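Local coordinates for protein catalase-3 (Neurospora crassa, PDB 4AJ9) that uses heme to break hydrogen peroxide down into oxygen and water, and so probably shields the cell from peroxide damage, at residues Y577-V588 with R612-W623; D80-S88 with L216-K224. All coordinates share one frame; numbering follows the deposited sequence.

The two contacts lie on opposite sides of the chain's centre, with their own centres about 52 Å apart and nearest atoms about 33 Å apart, so neither touches the other. Interaction 2 comes first along the chain and is complete before interaction 1 begins. It joins the loop after strand 68-77 to the hairpin of strands 214-217 and 223-232, elements of the large antiparallel sheet in the catalase region. Interaction 1 belongs to the C-terminal domain of long catalases, where helix 612-622 packs beside the parallel sheet containing strand 587-590. They therefore join elements within two different parts of the subunit, and both lie away from the heme pocket and the predicted active-site residues.

Interaction 1. Residues Y577-V588 with R612-W623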
loop_
_atom_site.group_PDB
_atom_site.type_symbol
_atom_site.label_atom_id
_atom_site.label_comp_id
_atom_site.label_asym_id
_atom_site.label_seq_id
_atom_site.Cartn_x
_atom_site.Cartn_y
_atom_site.Cartn_z
ATOM N N TYR C 577 27.874 30.321 25.295
ATOM C CA TYR C 577 28.600 30.657 24.075
ATOM C C TYR C 577 28.751 29.442 23.179
ATOM O O TYR C 577 28.697 29.565 21.954
ATOM C CB TYR C 577 29.965 31.270 24.386
ATOM C CG TYR C 577 29.865 32.743 24.670
ATOM C CD1 TYR C 577 29.534 33.639 23.657
ATOM C CD2 TYR C 577 30.069 33.242 25.950
ATOM C CE1 TYR C 577 29.427 34.990 23.905
ATOM C CE2 TYR C 577 29.965 34.602 26.214
ATOM C CZ TYR C 577 29.645 35.473 25.188
ATOM O OH TYR C 577 29.533 36.828 25.439
ATOM N N SER C 578 28.916 28.274 23.797
ATOM C CA SER C 578 29.100 27.024 23.057
ATOM C C SER C 578 27.899 26.761 22.157
ATOM O O SER C 578 28.049 26.377 20.994
ATOM C CB SER C 578 29.311 25.849 24.030
ATOM O OG SER C 578 29.500 24.623 23.333
ATOM N N ALA C 579 26.708 27.008 22.693
ATOM C CA ALA C 579 25.463 26.732 21.989
ATOM C C ALA C 579 25.014 27.869 21.070
ATOM O O ALA C 579 24.053 27.712 20.312
ATOM C CB ALA C 579 24.363 26.407 22.990
ATOM N N ALA C 580 25.698 29.007 21.133
ATOM C CA ALA C 580 25.235 30.209 20.429
ATOM C C ALA C 580 25.861 30.413 19.055
ATOM O O ALA C 580 27.001 30.012 18.794
ATOM C CB ALA C 580 25.450 31.446 21.278
ATOM N N ASP C 581 25.103 31.058 18.180
ATOM C CA ASP C 581 25.608 31.440 16.873
ATOM C C ASP C 581 24.888 32.707 16.409
ATOM O O ASP C 581 23.737 32.933 16.761
ATOM C CB ASP C 581 25.417 30.304 15.869
ATOM C CG ASP C 581 26.140 30.559 14.565
ATOM O OD1 ASP C 581 27.354 30.251 14.485
ATOM O OD2 ASP C 581 25.500 31.077 13.629
ATOM N N ALA C 582 25.561 33.531 15.619
ATOM C CA ALA C 582 24.961 34.783 15.172
ATOM C C ALA C 582 23.715 34.553 14.314
ATOM O O ALA C 582 22.830 35.407 14.270
ATOM C CB ALA C 582 25.973 35.614 14.409
ATOM N N THR C 583 23.665 33.412 13.620
ATOM C CA THR C 583 22.553 33.098 12.723
ATOM C C THR C 583 21.208 33.073 13.449
ATOM O O THR C 583 20.155 33.166 12.813
ATOM C CB THR C 583 22.735 31.732 12.004
ATOM O OG1 THR C 583 22.971 30.698 12.973
ATOM C CG2 THR C 583 23.879 31.780 10.998
ATOM N N ALA C 584 21.241 32.937 14.774
ATOM C CA ALA C 584 20.015 32.819 15.566
ATOM C C ALA C 584 19.345 34.158 15.847
ATOM O O ALA C 584 18.200 34.207 16.307
ATOM C CB ALA C 584 20.295 32.113 16.876
ATOM N N PHE C 585 20.060 35.242 15.577
ATOM C CA PHE C 585 19.620 36.555 16.016
ATOM C C PHE C 585 19.511 37.548 14.875
ATOM O O PHE C 585 20.166 37.415 13.849
ATOM C CB PHE C 585 20.576 37.104 17.084
ATOM C CG PHE C 585 20.891 36.113 18.163
ATOM C CD1 PHE C 585 19.903 35.691 19.029
ATOM C CD2 PHE C 585 22.161 35.588 18.288
ATOM C CE1 PHE C 585 20.180 34.772 20.019
ATOM C CE2 PHE C 585 22.445 34.672 19.280
ATOM C CZ PHE C 585 21.450 34.254 20.132
ATOM N N ASP C 586 18.674 38.555 15.079
ATOM C CA ASP C 586 18.508 39.611 14.102
ATOM C C ASP C 586 19.380 40.809 14.474
ATOM O O ASP C 586 19.654 41.672 13.637
ATOM C CB ASP C 586 17.034 39.995 13.998
ATOM C CG ASP C 586 16.165 38.825 13.596
ATOM O OD1 ASP C 586 16.345 38.351 12.459
ATOM O OD2 ASP C 586 15.300 38.387 14.403
ATOM N N ALA C 587 19.828 40.841 15.726
ATOM C CA ALA C 587 20.750 41.877 16.199
ATOM C C ALA C 587 21.674 41.300 17.277
ATOM O O ALA C 587 21.291 40.387 18.002
ATOM C CB ALA C 587 19.965 43.084 16.738
ATOM N N VAL C 588 22.896 41.819 17.372
ATOM C CA VAL C 588 23.854 41.334 18.363
ATOM C C VAL C 588 24.388 42.497 19.200
ATOM O O VAL C 588 24.915 43.469 18.664
ATOM C CB VAL C 588 25.024 40.587 17.704
ATOM C CG1 VAL C 588 26.043 40.160 18.752
ATOM C CG2 VAL C 588 24.502 39.383 16.949
ATOM N N ARG C 612 34.809 32.215 19.867
ATOM C CA ARG C 612 33.350 32.196 19.685
ATOM C C ARG C 612 32.644 33.550 19.885
ATOM O O ARG C 612 31.862 33.967 19.032
ATOM C CB ARG C 612 32.704 31.089 20.532
ATOM C CG ARG C 612 31.173 31.073 20.534
ATOM C CD ARG C 612 30.556 30.904 19.135
ATOM N NE ARG C 612 31.037 29.727 18.414
ATOM C CZ ARG C 612 30.603 28.485 18.602
ATOM N NH1 ARG C 612 29.686 28.232 19.524
ATOM N NH2 ARG C 612 31.104 27.488 17.871
ATOM N N PRO C 613 32.917 34.245 21.005
ATOM C CA PRO C 613 32.307 35.576 21.153
ATOM C C PRO C 613 32.662 36.479 19.973
ATOM O O PRO C 613 31.768 37.099 19.392
ATOM C CB PRO C 613 32.915 36.097 22.459
ATOM C CG PRO C 613 33.244 34.838 23.242
ATOM C CD PRO C 613 33.716 33.864 22.184
ATOM N N SER C 614 33.943 36.531 19.609
ATOM C CA SER C 614 34.377 37.319 18.458
ATOM C C SER C 614 33.718 36.880 17.154
ATOM O O SER C 614 33.407 37.712 16.303
ATOM C CB SER C 614 35.898 37.250 18.289
ATOM O OG SER C 614 36.561 37.777 19.418
ATOM N N GLN C 615 33.535 35.576 16.975
ATOM C CA GLN C 615 32.981 35.078 15.716
ATOM C C GLN C 615 31.529 35.522 15.575
ATOM O O GLN C 615 31.087 35.893 14.489
ATOM C CB GLN C 615 33.077 33.549 15.638
ATOM C CG GLN C 615 32.761 32.982 14.257
ATOM C CD GLN C 615 33.736 33.453 13.202
ATOM O OE1 GLN C 615 34.941 33.209 13.303
ATOM N NE2 GLN C 615 33.221 34.127 12.171
ATOM N N ILE C 616 30.798 35.472 16.685
ATOM C CA ILE C 616 29.403 35.899 16.718
ATOM C C ILE C 616 29.267 37.368 16.338
ATOM O O ILE C 616 28.385 37.742 15.558
ATOM C CB ILE C 616 28.774 35.663 18.106
ATOM C CG1 ILE C 616 28.671 34.163 18.398
ATOM C CG2 ILE C 616 27.369 36.278 18.176
ATOM C CD1 ILE C 616 28.142 33.837 19.784
ATOM N N LEU C 617 30.133 38.211 16.893
ATOM C CA LEU C 617 30.053 39.641 16.605
ATOM C C LEU C 617 30.478 39.904 15.170
ATOM O O LEU C 617 29.898 40.749 14.489
ATOM C CB LEU C 617 30.926 40.443 17.565
ATOM C CG LEU C 617 30.722 41.959 17.543
ATOM C CD1 LEU C 617 29.264 42.287 17.801
ATOM C CD2 LEU C 617 31.625 42.650 18.573
ATOM N N THR C 618 31.496 39.171 14.722
ATOM C CA THR C 618 31.986 39.281 13.355
ATOM C C THR C 618 30.917 38.856 12.342
ATOM O O THR C 618 30.663 39.573 11.365
ATOM C CB THR C 618 33.282 38.450 13.151
ATOM O OG1 THR C 618 34.325 38.972 13.992
ATOM C CG2 THR C 618 33.737 38.490 11.704
ATOM N N ASP C 619 30.291 37.703 12.576
ATOM C CA ASP C 619 29.238 37.208 11.688
ATOM C C ASP C 619 28.110 38.228 11.635
ATOM O O ASP C 619 27.665 38.613 10.563
ATOM C CB ASP C 619 28.659 35.873 12.178
ATOM C CG ASP C 619 29.612 34.684 11.988
ATOM O OD1 ASP C 619 30.509 34.742 11.122
ATOM O OD2 ASP C 619 29.447 33.673 12.713
ATOM N N GLY C 620 27.639 38.644 12.803
ATOM C CA GLY C 620 26.537 39.581 12.895
ATOM C C GLY C 620 26.840 40.811 12.064
ATOM O O GLY C 620 26.010 41.266 11.270
ATOM N N TYR C 621 28.049 41.337 12.224
ATOM C CA TYR C 621 28.442 42.509 11.445
ATOM C C TYR C 621 28.501 42.219 9.948
ATOM O O TYR C 621 27.928 42.961 9.153
ATOM C CB TYR C 621 29.769 43.088 11.914
ATOM C CG TYR C 621 30.239 44.228 11.034
ATOM C CD1 TYR C 621 29.800 45.537 11.251
ATOM C CD2 TYR C 621 31.107 43.996 9.983
ATOM C CE1 TYR C 621 30.229 46.580 10.435
ATOM C CE2 TYR C 621 31.533 45.024 9.168
ATOM C CZ TYR C 621 31.098 46.310 9.395
ATOM O OH TYR C 621 31.546 47.310 8.560
ATOM N N ARG C 622 29.192 41.151 9.558
ATOM C CA ARG C 622 29.363 40.859 8.139
ATOM C C ARG C 622 28.066 40.507 7.414
ATOM O O ARG C 622 27.951 40.702 6.210
ATOM C CB ARG C 622 30.375 39.735 7.934
ATOM C CG ARG C 622 31.617 40.198 7.211
ATOM C CD ARG C 622 32.726 40.546 8.164
ATOM N NE ARG C 622 33.556 39.380 8.425
ATOM C CZ ARG C 622 34.885 39.359 8.360
ATOM N NH1 ARG C 622 35.571 40.448 8.032
ATOM N NH2 ARG C 622 35.526 38.228 8.616
ATOM N N TRP C 623 27.108 39.960 8.149
ATOM C CA TRP C 623 25.825 39.574 7.583
ATOM C C TRP C 623 24.824 40.730 7.596
ATOM O O TRP C 623 23.635 40.542 7.313
ATOM C CB TRP C 623 25.284 38.368 8.350
ATOM C CG TRP C 623 26.172 37.165 8.193
ATOM C CD1 TRP C 623 27.109 36.963 7.222
ATOM C CD2 TRP C 623 26.203 36.005 9.030
ATOM N NE1 TRP C 623 27.718 35.739 7.395
ATOM C CE2 TRP C 623 27.182 35.134 8.502
ATOM C CE3 TRP C 623 25.495 35.616 10.174
ATOM C CZ2 TRP C 623 27.473 33.895 9.082
ATOM C CZ3 TRP C 623 25.792 34.386 10.757
ATOM C CH2 TRP C 623 26.764 33.538 10.199
HETATM O O HOH W 1 29.703 24.932 18.296
HETATM O O HOH W 2 29.550 30.962 12.888
HETATM O O HOH W 3 28.267 33.229 15.004
#
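Polar contact centres on Arg-612, whose NH1 donates to Tyr-577 O and Ser-578 O, both at 2.9 Å. Both acceptors lie near the guanidinium plane, but the bonds are bent (146° and 135° at the hydrogen), and NH1 stands above the carbonyl plane of Ser-578. The side chain folds at chi2 and chi3, which curls the group back onto these carbonyls. Asp-581 OD1 and Asp-619 OD2 lie 4.4 Å apart; one water within hydrogen-bonding distance of both probably eases their repulsion, and a second accepts from Ala-582 N and sits close to Asp-619 OD2, with a weak contact to Asp-581 OD1. Asp-581 OD2 accepts from Thr-583 N, an Asx turn, and also from Thr-583 OG1.

Among apolar contacts, Pro-613 CG sits over one face of the Tyr-577 ring, 4.0 Å from its centroid, a CH-pi contact. Ile-616 CD1 approaches that ring's edge and meets Ala-580 CB at 3.9 Å. Ala-582 CB fits against Asp-619 CB (3.5 Å), while Val-588 CG1 touches Ile-616 CG2 and Leu-617 CD1.

Helix 612-622 is the crossover helix of the beta-alpha-beta unit joining strands 587-590 and 627-630. Ile-616 and Val-588 also pack on Leu-537 of strand 533-537, while helix 241-250 borders Thr-583 and Trp-623.

Interaction 2. Residues D80-S88 with L216-K224; sequences DWSNITAAS and LVTEDGKSK
A single direct hydrogen bond crosses between the segments, from Ala-86 N to Val-217 O at 2.9 Å, with 158° at the hydrogen. The same oxygen lies 3.5 Å from Thr-85 CA in a CA-H...O contact. Water extends the polar seam: one molecule donates to Ser-82 O and accepts from Glu-219 N, and another sits within hydrogen-bonding distance of Ile-84 O and Leu-216 O.

Apolar contact is led by Ile-84 and Leu-216, whose side chains run alongside each other with their CD1 atoms 3.7 Å apart.

Two methyls meet oxygens instead. The first torsion of Thr-218 sets CG2 anti to the carbonyl carbon, turning it to the loop, 3.5 Å from Asn-83 O. Ala-86 CB lies 3.2 Å from Glu-219 OE2, on a carboxylate paired with Arg-335 and Arg-416.

Thr-85 OG1 accepts from Ala-87 N in an ST turn and also bonds Gly-336 O, while its CB rests 4.0 Å from Leu-216 CB. With a valine here, Ala-87 N and Gly-336 O would probably each lose a hydrogen-bond partner.

The loop between strands 68-77 and 96-104 thus lies against the hairpin of strands 214-217 and 223-232, while Leu-277 of strand 270-278 touches both Ile-84 and Leu-216.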
loop_
_atom_site.group_PDB
_atom_site.type_symbol
_atom_site.label_atom_id
_atom_site.label_comp_id
_atom_site.label_asym_id
_atom_site.label_seq_id
_atom_site.Cartn_x
_atom_site.Cartn_y
_atom_site.Cartn_z
ATOM N N ASP C 80 -18.513 41.925 1.994
ATOM C CA ASP C 80 -19.382 41.067 1.218
ATOM C C ASP C 80 -18.940 41.213 -0.221
ATOM O O ASP C 80 -19.193 42.241 -0.839
ATOM C CB ASP C 80 -20.823 41.556 1.376
ATOM C CG ASP C 80 -21.800 40.830 0.478
ATOM O OD1 ASP C 80 -21.371 40.181 -0.498
ATOM O OD2 ASP C 80 -23.010 40.913 0.757
ATOM N N TRP C 81 -18.264 40.200 -0.754
ATOM C CA TRP C 81 -17.717 40.299 -2.105
ATOM C C TRP C 81 -18.568 39.587 -3.152
ATOM O O TRP C 81 -18.070 39.207 -4.208
ATOM C CB TRP C 81 -16.273 39.795 -2.136
ATOM C CG TRP C 81 -15.434 40.462 -1.113
ATOM C CD1 TRP C 81 -14.836 39.882 -0.027
ATOM C CD2 TRP C 81 -15.122 41.858 -1.044
ATOM N NE1 TRP C 81 -14.164 40.833 0.706
ATOM C CE2 TRP C 81 -14.318 42.052 0.099
ATOM C CE3 TRP C 81 -15.443 42.961 -1.838
ATOM C CZ2 TRP C 81 -13.832 43.307 0.467
ATOM C CZ3 TRP C 81 -14.956 44.208 -1.473
ATOM C CH2 TRP C 81 -14.159 44.368 -0.333
ATOM N N SER C 82 -19.860 39.438 -2.875
ATOM C CA SER C 82 -20.750 38.735 -3.801
ATOM C C SER C 82 -20.818 39.443 -5.145
ATOM O O SER C 82 -21.256 38.862 -6.140
ATOM C CB SER C 82 -22.161 38.603 -3.209
ATOM O OG SER C 82 -22.777 39.873 -3.086
ATOM N N ASN C 83 -20.395 40.704 -5.174
ATOM C CA ASN C 83 -20.333 41.454 -6.423
ATOM C C ASN C 83 -19.265 40.925 -7.373
ATOM O O ASN C 83 -19.303 41.205 -8.575
ATOM C CB ASN C 83 -20.120 42.954 -6.164
ATOM C CG ASN C 83 -18.879 43.241 -5.316
ATOM O OD1 ASN C 83 -18.562 42.506 -4.372
ATOM N ND2 ASN C 83 -18.179 44.321 -5.645
ATOM N N ILE C 84 -18.308 40.167 -6.843
ATOM C CA ILE C 84 -17.285 39.557 -7.703
ATOM C C ILE C 84 -17.217 38.034 -7.613
ATOM O O ILE C 84 -16.663 37.388 -8.502
ATOM C CB ILE C 84 -15.863 40.120 -7.440
ATOM C CG1 ILE C 84 -15.493 39.971 -5.964
ATOM C CG2 ILE C 84 -15.772 41.585 -7.883
ATOM C CD1 ILE C 84 -14.034 40.255 -5.676
ATOM N N THR C 85 -17.752 37.456 -6.544
ATOM C CA THR C 85 -17.686 36.003 -6.383
ATOM C C THR C 85 -18.822 35.469 -5.533
ATOM O O THR C 85 -19.227 36.106 -4.565
ATOM C CB THR C 85 -16.333 35.563 -5.770
ATOM O OG1 THR C 85 -16.252 34.132 -5.765
ATOM C CG2 THR C 85 -16.190 36.091 -4.337
ATOM N N ALA C 86 -19.330 34.294 -5.909
ATOM C CA ALA C 86 -20.321 33.568 -5.109
ATOM C C ALA C 86 -19.681 32.790 -3.967
ATOM O O ALA C 86 -20.389 32.144 -3.187
ATOM C CB ALA C 86 -21.115 32.608 -5.989
ATOM N N ALA C 87 -18.351 32.818 -3.887
ATOM C CA ALA C 87 -17.636 32.078 -2.844
ATOM C C ALA C 87 -18.147 32.444 -1.453
ATOM O O ALA C 87 -18.127 33.603 -1.061
ATOM C CB ALA C 87 -16.133 32.323 -2.944
ATOM N N SER C 88 -18.596 31.441 -0.710
ATOM C CA SER C 88 -19.267 31.663 0.562
ATOM C C SER C 88 -18.349 32.294 1.609
ATOM O O SER C 88 -18.784 33.110 2.413
ATOM C CB SER C 88 -19.844 30.345 1.092
ATOM O OG SER C 88 -20.213 30.468 2.455
ATOM N N LEU C 216 -13.006 34.356 -10.731
ATOM C CA LEU C 216 -14.076 34.556 -9.758
ATOM C C LEU C 216 -15.368 34.597 -10.552
ATOM O O LEU C 216 -15.419 35.199 -11.625
ATOM C CB LEU C 216 -13.886 35.851 -8.961
ATOM C CG LEU C 216 -12.647 35.927 -8.072
ATOM C CD1 LEU C 216 -12.673 37.223 -7.256
ATOM C CD2 LEU C 216 -12.586 34.702 -7.151
ATOM N N VAL C 217 -16.401 33.933 -10.033
ATOM C CA VAL C 217 -17.664 33.784 -10.740
ATOM C C VAL C 217 -18.807 34.137 -9.803
ATOM O O VAL C 217 -18.887 33.617 -8.689
ATOM C CB VAL C 217 -17.845 32.344 -11.257
ATOM C CG1 VAL C 217 -19.125 32.229 -12.103
ATOM C CG2 VAL C 217 -16.629 31.931 -12.068
ATOM N N THR C 218 -19.671 35.055 -10.233
ATOM C CA THR C 218 -20.805 35.462 -9.408
ATOM C C THR C 218 -21.972 34.498 -9.613
ATOM O O THR C 218 -21.937 33.668 -10.518
ATOM C CB THR C 218 -21.288 36.886 -9.765
ATOM O OG1 THR C 218 -21.650 36.929 -11.147
ATOM C CG2 THR C 218 -20.207 37.918 -9.499
ATOM N N GLU C 219 -23.016 34.640 -8.798
ATOM C CA GLU C 219 -24.203 33.781 -8.889
ATOM C C GLU C 219 -24.790 33.688 -10.298
ATOM O O GLU C 219 -25.254 32.625 -10.711
ATOM C CB GLU C 219 -25.306 34.276 -7.952
ATOM C CG GLU C 219 -24.907 34.436 -6.499
ATOM C CD GLU C 219 -24.499 33.128 -5.849
ATOM O OE1 GLU C 219 -24.673 32.060 -6.479
ATOM O OE2 GLU C 219 -24.006 33.170 -4.700
ATOM N N ASP C 220 -24.789 34.801 -11.028
ATOM C CA ASP C 220 -25.421 34.837 -12.343
ATOM C C ASP C 220 -24.496 34.311 -13.432
ATOM O O ASP C 220 -24.873 34.210 -14.604
ATOM C CB ASP C 220 -25.909 36.254 -12.668
ATOM C CG ASP C 220 -24.771 37.218 -12.915
ATOM O OD1 ASP C 220 -23.599 36.809 -12.763
ATOM O OD2 ASP C 220 -25.047 38.388 -13.254
ATOM N N GLY C 221 -23.277 33.971 -13.041
ATOM C CA GLY C 221 -22.336 33.373 -13.966
ATOM C C GLY C 221 -21.313 34.317 -14.568
ATOM O O GLY C 221 -20.486 33.877 -15.353
ATOM N N LYS C 222 -21.366 35.604 -14.218
ATOM C CA LYS C 222 -20.358 36.560 -14.684
ATOM C C LYS C 222 -19.003 36.277 -14.041
ATOM O O LYS C 222 -18.919 35.996 -12.844
ATOM C CB LYS C 222 -20.779 38.004 -14.389
ATOM C CG LYS C 222 -22.121 38.394 -14.999
ATOM C CD LYS C 222 -22.238 37.895 -16.438
ATOM C CE LYS C 222 -23.619 37.298 -16.716
ATOM N NZ LYS C 222 -23.678 36.595 -18.034
ATOM N N SER C 223 -17.940 36.365 -14.832
ATOM C CA SER C 223 -16.614 36.053 -14.325
ATOM C C SER C 223 -15.623 37.194 -14.495
ATOM O O SER C 223 -15.778 38.046 -15.356
ATOM C CB SER C 223 -16.061 34.797 -15.007
ATOM O OG SER C 223 -15.897 35.001 -16.400
ATOM N N LYS C 224 -14.607 37.193 -13.646
ATOM C CA LYS C 224 -13.443 38.039 -13.825
ATOM C C LYS C 224 -12.240 37.136 -13.654
ATOM O O LYS C 224 -12.313 36.149 -12.927
ATOM C CB LYS C 224 -13.412 39.131 -12.766
ATOM C CG LYS C 224 -14.593 40.096 -12.853
ATOM C CD LYS C 224 -14.456 41.220 -11.854
ATOM C CE LYS C 224 -15.595 42.228 -12.014
ATOM N NZ LYS C 224 -15.759 42.627 -13.438
HETATM O O HOH W 4 -22.333 36.348 -6.414
HETATM O O HOH W 5 -16.836 37.981 -11.260
#